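Long-range contacts in prolyl oligopeptidase (Galerina marginata, PDB 5N4B), which cleaves peptide bonds after prolyl residues and closes peptides into macrocycles during the biosynthesis of amanitin toxins: residues A[197-205]-A[215-223]; A[311-319]-A[327-338]. The protein carries 1 engineered substitution. All coordinates share one frame; numbering follows the deposited sequence.

Contact 1 of 2, residues A[197-205]-A[215-223]; sequences EVKWFKFST and FLYQRYPAR
The indole of Trp-200 lies against the backbone of Ala-222, whose CA stands 3.8 Å from the centroid of the five-membered ring in a CH-pi contact over one face; Arg-223 N sits above the same face, nearer the rim. Beside the indole, Arg-219 NH2 comes within 3.4 Å of Trp-200 CD1, the guanidinium only 21° from the ring plane. Its orientation is fixed by Tyr-220 O, which accepts from both NE and NH2 in the guanidinium plane. Further along, a second CH-pi contact puts Val-198 CG1 over one face of the Tyr-217 ring, offset toward the rim and 3.5 Å from the centroid. Standing opposite the backbone N (chi1 178°) places CG1 there.

The polar grip centres on Gln-218. Its extended side chain sends NE2 to Lys-202 O at 3.0 Å in a nearly straight bond (171°), in the carbonyl plane on a lone pair. Its backbone O accepts from Lys-202 N at 3.2 Å, and its own N donates to Ser-204 OG, 3.0 Å away; that hydroxyl in turn donates to Thr-205 O. Tyr-220 N closes the row on Trp-200 O.

Here the last strand of one beta-propeller blade, with a G1 bulge at Trp-200 and Phe-201 opposite Ser-170, meets the second strand of the next blade, 214-219. Lys-202, whose NZ donates to Asp-168 O and is salt-bridged to Asp-232, and Phe-203 both lie beside the catalytic His-699. With NE2 spent on Lys-202 O and OE1 on Tyr-263 N, the buried Gln-218 amide is bound both to segment 197-205 and to strand 262-267 of the following blade.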
loop_
_atom_site.group_PDB
_atom_site.type_symbol
_atom_site.label_atom_id
_atom_site.label_comp_id
_atom_site.label_asym_id
_atom_site.label_seq_id
_atom_site.Cartn_x
_atom_site.Cartn_y
_atom_site.Cartn_z
ATOM N N GLU A 197 0.445 26.993 -7.200
ATOM C CA GLU A 197 1.243 25.831 -7.559
ATOM C C GLU A 197 2.126 25.482 -6.370
ATOM O O GLU A 197 3.099 26.177 -6.076
ATOM C CB GLU A 197 2.069 26.112 -8.812
ATOM C CG GLU A 197 2.898 24.921 -9.233
ATOM C CD GLU A 197 3.529 25.100 -10.606
ATOM O OE1 GLU A 197 4.316 26.063 -10.755
ATOM O OE2 GLU A 197 3.178 24.330 -11.538
ATOM N N VAL A 198 1.781 24.425 -5.668
ATOM C CA VAL A 198 2.421 24.078 -4.413
ATOM C C VAL A 198 3.363 22.894 -4.670
ATOM O O VAL A 198 2.932 21.734 -4.714
ATOM C CB VAL A 198 1.361 23.787 -3.347
ATOM C CG1 VAL A 198 1.987 23.371 -2.058
ATOM C CG2 VAL A 198 0.482 25.007 -3.143
ATOM N N LYS A 199 4.635 23.170 -4.880
ATOM C CA LYS A 199 5.626 22.188 -5.290
ATOM C C LYS A 199 6.252 21.497 -4.083
ATOM O O LYS A 199 6.139 21.928 -2.918
ATOM C CB LYS A 199 6.722 22.879 -6.105
ATOM C CG LYS A 199 6.180 23.368 -7.466
ATOM C CD LYS A 199 7.255 24.072 -8.295
ATOM C CE LYS A 199 8.400 23.126 -8.681
ATOM N NZ LYS A 199 8.070 22.028 -9.630
ATOM N N TRP A 200 6.924 20.383 -4.380
ATOM C CA TRP A 200 7.804 19.680 -3.451
ATOM C C TRP A 200 7.051 18.883 -2.400
ATOM O O TRP A 200 7.574 18.553 -1.352
ATOM C CB TRP A 200 8.847 20.632 -2.806
ATOM C CG TRP A 200 9.566 21.426 -3.861
ATOM C CD1 TRP A 200 9.426 22.757 -4.120
ATOM C CD2 TRP A 200 10.487 20.928 -4.809
ATOM N NE1 TRP A 200 10.202 23.111 -5.178
ATOM C CE2 TRP A 200 10.859 22.007 -5.635
ATOM C CE3 TRP A 200 11.042 19.670 -5.052
ATOM C CZ2 TRP A 200 11.798 21.875 -6.664
ATOM C CZ3 TRP A 200 11.936 19.534 -6.093
ATOM C CH2 TRP A 200 12.311 20.644 -6.883
ATOM N N PHE A 201 5.805 18.516 -2.712
ATOM C CA PHE A 201 4.920 17.813 -1.801
ATOM C C PHE A 201 5.216 16.320 -1.827
ATOM O O PHE A 201 5.304 15.695 -2.902
ATOM C CB PHE A 201 3.473 18.072 -2.248
ATOM C CG PHE A 201 2.416 17.189 -1.598
ATOM C CD1 PHE A 201 2.272 17.153 -0.247
ATOM C CD2 PHE A 201 1.543 16.445 -2.364
ATOM C CE1 PHE A 201 1.299 16.333 0.349
ATOM C CE2 PHE A 201 0.557 15.665 -1.787
ATOM C CZ PHE A 201 0.427 15.623 -0.440
ATOM N N LYS A 202 5.323 15.717 -0.645
ATOM C CA LYS A 202 5.563 14.292 -0.560
ATOM C C LYS A 202 5.323 13.801 0.861
ATOM O O LYS A 202 5.615 14.508 1.824
ATOM C CB LYS A 202 7.022 13.982 -0.951
ATOM C CG LYS A 202 7.336 12.565 -1.401
ATOM C CD LYS A 202 8.789 12.450 -1.844
ATOM C CE LYS A 202 9.026 11.151 -2.516
ATOM N NZ LYS A 202 10.406 11.100 -3.136
ATOM N N PHE A 203 4.801 12.575 0.970
ATOM C CA PHE A 203 4.723 11.799 2.221
ATOM C C PHE A 203 3.796 12.389 3.278
ATOM O O PHE A 203 3.999 12.160 4.477
ATOM C CB PHE A 203 6.111 11.501 2.816
ATOM C CG PHE A 203 7.014 10.662 1.940
ATOM C CD1 PHE A 203 6.532 9.565 1.272
ATOM C CD2 PHE A 203 8.353 10.974 1.814
ATOM C CE1 PHE A 203 7.398 8.795 0.494
ATOM C CE2 PHE A 203 9.216 10.189 1.049
ATOM C CZ PHE A 203 8.699 9.111 0.378
ATOM N N SER A 204 2.761 13.112 2.893
ATOM C CA SER A 204 1.689 13.437 3.829
ATOM C C SER A 204 0.366 13.492 3.082
ATOM O O SER A 204 0.315 13.374 1.864
ATOM C CB SER A 204 1.933 14.758 4.595
ATOM O OG SER A 204 1.533 15.927 3.849
ATOM N N THR A 205 -0.695 13.636 3.860
ATOM C CA THR A 205 -2.021 13.954 3.349
ATOM C C THR A 205 -2.130 15.467 3.096
ATOM O O THR A 205 -1.251 16.247 3.476
ATOM C CB THR A 205 -3.073 13.502 4.384
ATOM O OG1 THR A 205 -2.710 13.981 5.678
ATOM C CG2 THR A 205 -3.157 11.975 4.411
ATOM N N PHE A 215 -4.756 24.834 3.291
ATOM C CA PHE A 215 -4.480 23.476 3.693
ATOM C C PHE A 215 -3.041 23.267 4.092
ATOM O O PHE A 215 -2.124 23.954 3.646
ATOM C CB PHE A 215 -4.851 22.470 2.583
ATOM C CG PHE A 215 -4.236 22.760 1.248
ATOM C CD1 PHE A 215 -2.941 22.357 0.971
ATOM C CD2 PHE A 215 -4.948 23.422 0.268
ATOM C CE1 PHE A 215 -2.352 22.639 -0.276
ATOM C CE2 PHE A 215 -4.352 23.705 -0.954
ATOM C CZ PHE A 215 -3.057 23.327 -1.199
ATOM N N LEU A 216 -2.872 22.310 4.966
ATOM C CA LEU A 216 -1.551 21.870 5.388
ATOM C C LEU A 216 -1.083 20.737 4.497
ATOM O O LEU A 216 -1.877 19.887 4.068
ATOM C CB LEU A 216 -1.541 21.393 6.848
ATOM C CG LEU A 216 -1.835 22.534 7.836
ATOM C CD1 LEU A 216 -3.247 22.485 8.299
ATOM C CD2 LEU A 216 -0.907 22.553 8.934
ATOM N N TYR A 217 0.221 20.694 4.264
ATOM C CA TYR A 217 0.889 19.721 3.408
ATOM C C TYR A 217 2.365 19.670 3.793
ATOM O O TYR A 217 2.948 20.671 4.215
ATOM C CB TYR A 217 0.726 20.109 1.936
ATOM C CG TYR A 217 1.518 21.325 1.547
ATOM C CD1 TYR A 217 1.092 22.619 1.870
ATOM C CD2 TYR A 217 2.740 21.177 0.957
ATOM C CE1 TYR A 217 1.864 23.711 1.567
ATOM C CE2 TYR A 217 3.531 22.274 0.666
ATOM C CZ TYR A 217 3.102 23.534 0.991
ATOM O OH TYR A 217 3.915 24.640 0.712
ATOM N N GLN A 218 2.969 18.496 3.620
ATOM C CA GLN A 218 4.392 18.317 3.872
ATOM C C GLN A 218 5.174 18.560 2.591
ATOM O O GLN A 218 4.845 18.023 1.526
ATOM C CB GLN A 218 4.691 16.934 4.401
ATOM C CG GLN A 218 6.197 16.738 4.643
ATOM C CD GLN A 218 6.438 15.490 5.419
ATOM O OE1 GLN A 218 6.776 15.548 6.591
ATOM N NE2 GLN A 218 6.194 14.334 4.809
ATOM N N ARG A 219 6.219 19.348 2.695
ATOM C CA ARG A 219 7.091 19.509 1.553
ATOM C C ARG A 219 8.559 19.439 1.945
ATOM O O ARG A 219 8.937 19.429 3.115
ATOM C CB ARG A 219 6.842 20.785 0.801
ATOM C CG ARG A 219 7.045 21.950 1.722
ATOM C CD ARG A 219 7.415 23.175 0.973
ATOM N NE ARG A 219 8.697 23.080 0.274
ATOM C CZ ARG A 219 9.201 24.084 -0.414
ATOM N NH1 ARG A 219 8.533 25.235 -0.486
ATOM N NH2 ARG A 219 10.358 23.914 -1.014
ATOM N N TYR A 220 9.363 19.347 0.939
ATOM C CA TYR A 220 10.799 19.200 1.054
ATOM C C TYR A 220 11.525 20.390 0.462
ATOM O O TYR A 220 10.916 21.180 -0.265
ATOM C CB TYR A 220 11.223 17.907 0.388
ATOM C CG TYR A 220 10.841 16.727 1.242
ATOM C CD1 TYR A 220 11.715 16.249 2.217
ATOM C CD2 TYR A 220 9.584 16.152 1.157
ATOM C CE1 TYR A 220 11.386 15.177 3.022
ATOM C CE2 TYR A 220 9.250 15.088 1.983
ATOM C CZ TYR A 220 10.154 14.621 2.899
ATOM O OH TYR A 220 9.771 13.549 3.716
ATOM N N PRO A 221 12.819 20.548 0.735
ATOM C CA PRO A 221 13.548 21.664 0.144
ATOM C C PRO A 221 13.550 21.561 -1.362
ATOM O O PRO A 221 13.638 20.457 -1.920
ATOM C CB PRO A 221 14.956 21.510 0.716
ATOM C CG PRO A 221 14.735 20.786 2.047
ATOM C CD PRO A 221 13.605 19.834 1.754
ATOM N N ALA A 222 13.455 22.729 -2.008
ATOM C CA ALA A 222 13.581 22.771 -3.460
ATOM C C ALA A 222 14.991 22.350 -3.819
ATOM O O ALA A 222 15.932 22.620 -3.076
ATOM C CB ALA A 222 13.302 24.188 -3.974
ATOM N N ARG A 223 15.116 21.621 -4.919
ATOM C CA ARG A 223 16.412 21.160 -5.377
ATOM C C ARG A 223 16.504 21.459 -6.864
ATOM O O ARG A 223 15.603 21.101 -7.633
ATOM C CB ARG A 223 16.573 19.653 -5.081
ATOM C CG ARG A 223 16.593 19.359 -3.551
ATOM C CD ARG A 223 16.772 17.875 -3.211
ATOM N NE ARG A 223 16.658 17.549 -1.778
ATOM C CZ ARG A 223 15.520 17.246 -1.139
ATOM N NH1 ARG A 223 14.365 17.263 -1.795
ATOM N NH2 ARG A 223 15.535 16.929 0.169
HETATM O O HOH W 1 -0.808 17.699 5.942
#

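Contact 2 of 2, residues A[311-319]-A[327-338]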
loop_
_atom_site.group_PDB
_atom_site.type_symbol
_atom_site.label_atom_id
_atom_site.label_comp_id
_atom_site.label_asym_id
_atom_site.label_seq_id
_atom_site.Cartn_x
_atom_site.Cartn_y
_atom_site.Cartn_z
ATOM N N TYR A 311 8.687 9.046 21.803
ATOM C CA TYR A 311 8.315 7.972 20.892
ATOM C C TYR A 311 8.082 6.699 21.688
ATOM O O TYR A 311 9.028 6.076 22.178
ATOM C CB TYR A 311 9.409 7.760 19.839
ATOM C CG TYR A 311 9.422 8.837 18.772
ATOM C CD1 TYR A 311 8.491 8.811 17.736
ATOM C CD2 TYR A 311 10.337 9.879 18.807
ATOM C CE1 TYR A 311 8.469 9.774 16.765
ATOM C CE2 TYR A 311 10.341 10.864 17.838
ATOM C CZ TYR A 311 9.413 10.804 16.810
ATOM O OH TYR A 311 9.386 11.774 15.842
ATOM N N ALA A 312 6.830 6.275 21.762
ATOM C CA ALA A 312 6.471 5.074 22.522
ATOM C C ALA A 312 5.272 4.329 21.939
ATOM O O ALA A 312 5.158 3.111 22.111
ATOM C CB ALA A 312 6.185 5.409 23.966
ATOM N N ALA A 313 4.378 5.029 21.243
ATOM C CA ALA A 313 3.143 4.410 20.806
ATOM C C ALA A 313 2.582 5.180 19.616
ATOM O O ALA A 313 3.018 6.298 19.308
ATOM C CB ALA A 313 2.134 4.388 21.965
ATOM N N ASP A 314 1.597 4.571 18.970
ATOM C CA ASP A 314 0.859 5.138 17.840
ATOM C C ASP A 314 -0.326 5.921 18.388
ATOM O O ASP A 314 -1.061 5.398 19.230
ATOM C CB ASP A 314 0.377 3.920 17.030
ATOM C CG ASP A 314 -0.385 4.237 15.741
ATOM O OD1 ASP A 314 -0.889 5.348 15.566
ATOM O OD2 ASP A 314 -0.522 3.299 14.902
ATOM N N TYR A 315 -0.464 7.181 17.991
ATOM C CA TYR A 315 -1.604 8.003 18.376
ATOM C C TYR A 315 -2.178 8.650 17.124
ATOM O O TYR A 315 -1.451 9.321 16.387
ATOM C CB TYR A 315 -1.172 9.110 19.323
ATOM C CG TYR A 315 -0.641 8.717 20.672
ATOM C CD1 TYR A 315 0.716 8.410 20.829
ATOM C CD2 TYR A 315 -1.465 8.662 21.798
ATOM C CE1 TYR A 315 1.236 8.083 22.032
ATOM C CE2 TYR A 315 -0.942 8.334 22.994
ATOM C CZ TYR A 315 0.392 8.054 23.126
ATOM O OH TYR A 315 0.879 7.791 24.396
ATOM N N ASN A 316 -3.467 8.470 16.892
ATOM C CA ASN A 316 -4.153 9.078 15.767
ATOM C C ASN A 316 -5.476 9.672 16.246
ATOM O O ASN A 316 -6.299 8.956 16.819
ATOM C CB ASN A 316 -4.370 8.044 14.652
ATOM C CG ASN A 316 -4.860 8.685 13.347
ATOM O OD1 ASN A 316 -6.015 8.582 13.025
ATOM N ND2 ASN A 316 -3.987 9.432 12.671
ATOM N N ILE A 317 -5.713 10.945 15.981
ATOM C CA ILE A 317 -6.925 11.589 16.460
ATOM C C ILE A 317 -8.164 11.054 15.752
ATOM O O ILE A 317 -8.196 10.925 14.519
ATOM C CB ILE A 317 -6.871 13.104 16.202
ATOM C CG1 ILE A 317 -5.655 13.757 16.835
ATOM C CG2 ILE A 317 -8.181 13.778 16.688
ATOM C CD1 ILE A 317 -5.543 13.548 18.276
ATOM N N ILE A 318 -9.226 10.824 16.501
ATOM C CA ILE A 318 -10.560 10.521 15.959
ATOM C C ILE A 318 -11.399 11.791 15.899
ATOM O O ILE A 318 -11.876 12.183 14.831
ATOM C CB ILE A 318 -11.278 9.462 16.825
ATOM C CG1 ILE A 318 -10.461 8.188 16.876
ATOM C CG2 ILE A 318 -12.689 9.235 16.287
ATOM C CD1 ILE A 318 -10.791 7.298 18.034
ATOM N N THR A 319 -11.581 12.452 17.022
ATOM C CA THR A 319 -12.364 13.683 17.086
ATOM C C THR A 319 -12.151 14.332 18.448
ATOM O O THR A 319 -11.373 13.839 19.270
ATOM C CB THR A 319 -13.834 13.419 16.799
ATOM O OG1 THR A 319 -14.428 14.712 16.498
ATOM C CG2 THR A 319 -14.598 12.769 17.933
ATOM N N ILE A 327 -8.837 9.479 20.811
ATOM C CA ILE A 327 -7.626 9.089 20.113
ATOM C C ILE A 327 -7.586 7.583 20.004
ATOM O O ILE A 327 -7.741 6.874 21.016
ATOM C CB ILE A 327 -6.377 9.593 20.846
ATOM C CG1 ILE A 327 -6.499 11.103 21.129
ATOM C CG2 ILE A 327 -5.134 9.300 20.042
ATOM C CD1 ILE A 327 -5.271 11.752 21.832
ATOM N N LYS A 328 -7.271 7.084 18.805
ATOM C CA LYS A 328 -6.979 5.670 18.630
ATOM C C LYS A 328 -5.504 5.468 18.923
ATOM O O LYS A 328 -4.665 6.193 18.389
ATOM C CB LYS A 328 -7.276 5.228 17.205
ATOM C CG LYS A 328 -7.010 3.724 16.973
ATOM C CD LYS A 328 -7.493 3.180 15.621
ATOM C CE LYS A 328 -6.801 3.755 14.411
ATOM N NZ LYS A 328 -5.381 3.375 14.335
ATOM N N THR A 329 -5.176 4.528 19.784
ATOM C CA THR A 329 -3.799 4.366 20.248
ATOM C C THR A 329 -3.499 2.916 20.543
ATOM O O THR A 329 -4.396 2.133 20.865
ATOM C CB THR A 329 -3.496 5.249 21.486
ATOM O OG1 THR A 329 -2.113 5.172 21.847
ATOM C CG2 THR A 329 -4.247 4.763 22.681
ATOM N N ASN A 330 -2.212 2.572 20.470
ATOM C CA ASN A 330 -1.723 1.293 20.997
ATOM C C ASN A 330 -0.895 1.442 22.282
ATOM O O ASN A 330 -0.204 0.505 22.676
ATOM C CB ASN A 330 -1.003 0.464 19.924
ATOM C CG ASN A 330 0.258 1.095 19.476
ATOM O OD1 ASN A 330 0.685 2.105 20.020
ATOM N ND2 ASN A 330 0.917 0.482 18.490
ATOM N N LEU A 331 -0.990 2.612 22.949
ATOM C CA LEU A 331 -0.316 2.811 24.240
ATOM C C LEU A 331 -0.735 1.744 25.232
ATOM O O LEU A 331 -1.915 1.661 25.604
ATOM C CB LEU A 331 -0.671 4.204 24.771
ATOM C CG LEU A 331 -0.223 4.499 26.192
ATOM C CD1 LEU A 331 1.239 4.469 26.230
ATOM C CD2 LEU A 331 -0.721 5.857 26.627
ATOM N N ASN A 332 0.216 0.923 25.633
ATOM C CA ASN A 332 -0.051 -0.156 26.585
ATOM C C ASN A 332 -1.171 -1.059 26.112
ATOM O O ASN A 332 -1.872 -1.682 26.904
ATOM C CB ASN A 332 -0.389 0.378 27.976
ATOM C CG ASN A 332 0.708 1.174 28.559
ATOM O OD1 ASN A 332 1.858 0.782 28.472
ATOM N ND2 ASN A 332 0.363 2.322 29.135
ATOM N N ALA A 333 -1.285 -1.237 24.786
ATOM C CA ALA A 333 -2.447 -1.875 24.155
ATOM C C ALA A 333 -2.103 -2.300 22.744
ATOM O O ALA A 333 -2.479 -1.649 21.773
ATOM C CB ALA A 333 -3.652 -0.943 24.170
ATOM N N PRO A 334 -1.384 -3.404 22.609
ATOM C CA PRO A 334 -0.899 -3.805 21.289
ATOM C C PRO A 334 -1.973 -4.082 20.280
ATOM O O PRO A 334 -1.684 -4.011 19.072
ATOM C CB PRO A 334 -0.031 -5.022 21.579
ATOM C CG PRO A 334 -0.456 -5.514 22.871
ATOM C CD PRO A 334 -0.902 -4.298 23.668
ATOM N N GLN A 335 -3.225 -4.351 20.681
ATOM C CA GLN A 335 -4.325 -4.543 19.748
ATOM C C GLN A 335 -5.124 -3.269 19.508
ATOM O O GLN A 335 -6.143 -3.307 18.794
ATOM C CB GLN A 335 -5.252 -5.644 20.254
ATOM C CG GLN A 335 -4.613 -6.996 20.332
ATOM C CD GLN A 335 -4.641 -7.757 19.081
ATOM O OE1 GLN A 335 -4.646 -7.239 17.989
ATOM N NE2 GLN A 335 -4.653 -9.087 19.238
ATOM N N TYR A 336 -4.657 -2.145 20.049
ATOM C CA TYR A 336 -5.248 -0.818 19.927
ATOM C C TYR A 336 -6.519 -0.659 20.760
ATOM O O TYR A 336 -7.167 -1.629 21.157
ATOM C CB TYR A 336 -5.433 -0.412 18.462
ATOM C CG TYR A 336 -4.181 -0.111 17.688
ATOM C CD1 TYR A 336 -3.364 -1.125 17.205
ATOM C CD2 TYR A 336 -3.801 1.201 17.438
ATOM C CE1 TYR A 336 -2.214 -0.836 16.458
ATOM C CE2 TYR A 336 -2.651 1.477 16.707
ATOM C CZ TYR A 336 -1.880 0.449 16.232
ATOM O OH TYR A 336 -0.709 0.666 15.486
ATOM N N LYS A 337 -6.883 0.601 20.980
ATOM C CA LYS A 337 -8.011 1.000 21.827
ATOM C C LYS A 337 -8.296 2.469 21.562
ATOM O O LYS A 337 -7.558 3.127 20.841
ATOM C CB LYS A 337 -7.728 0.769 23.316
ATOM C CG LYS A 337 -6.601 1.607 23.869
ATOM C CD LYS A 337 -6.395 1.405 25.341
ATOM C CE LYS A 337 -5.190 2.152 25.861
ATOM N NZ LYS A 337 -5.111 1.977 27.368
ATOM N N VAL A 338 -9.377 2.979 22.120
ATOM C CA VAL A 338 -9.681 4.409 22.065
ATOM C C VAL A 338 -9.526 4.975 23.454
ATOM O O VAL A 338 -10.166 4.472 24.400
ATOM C CB VAL A 338 -11.093 4.718 21.541
ATOM C CG1 VAL A 338 -11.333 6.226 21.522
ATOM C CG2 VAL A 338 -11.336 4.116 20.174
HETATM O O HOH W 2 -3.615 4.857 16.150
#
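A beta hairpin of one propeller blade, strands 315-321 and 324-329, brings these segments together, and Asp-314 secures its open end. Asp-314 O accepts twice, from Thr-329 OG1 at 2.8 Å and, over a longer 3.3 Å, from Asn-330 N, while Asp-314 N donates almost straight (171°) to Asn-330 OD1, 2.8 Å away. With CG turned opposite the backbone N (chi1 -178°), the carboxylate reaches Tyr-336: the phenol OH donates to OD2 at 2.7 Å, on its anti side, with the carboxylate and ring planes 85° apart. A water links OD1, weakly, to the O and NZ of Lys-328.

In the four-stranded antiparallel blade, Asn-316 and Lys-328 form the hydrogen-bonded pair, flanked by the non-hydrogen-bonded pairs Tyr-315 with Thr-329 and Ile-317 with Ile-327. Thr-329 OG1 lies over one face of the Tyr-315 ring, 3.5 Å from CD2, and also accepts from Leu-331 N, which makes an ST turn. Leu-331 CD2 touches the phenol oxygen of Tyr-315 at 3.4 Å. On the side of Tyr-315, Ile-317 CD1 packs on Ile-327 CG1. Beyond the pairs, Ile-318 CD1 reaches across to Val-338 CG1 at 3.7 Å, on the third strand, with Val-365 of the next blade also against Ile-318.

In the fold
From the N terminus, the chain completes the blade that begins at strand 144-151 with strand 198-201, then enters the next blade through strands 207-208 and 214-219. Contact 1 closes the stretch between 205 and 215, which carries strand 207-208, and so ties the two blades together. The chain finishes that blade with strands 236-241 and 250-254 and builds another, 262-267 to 305-308, before contact 2 opens. There it doubles back at once, and the contact joins the first two strands of one blade and touches the third. The two are in series, neither nested nor crossed, and do not touch: their centres lie about 27 Å apart. Contact 2 lies away from the catalytic residues.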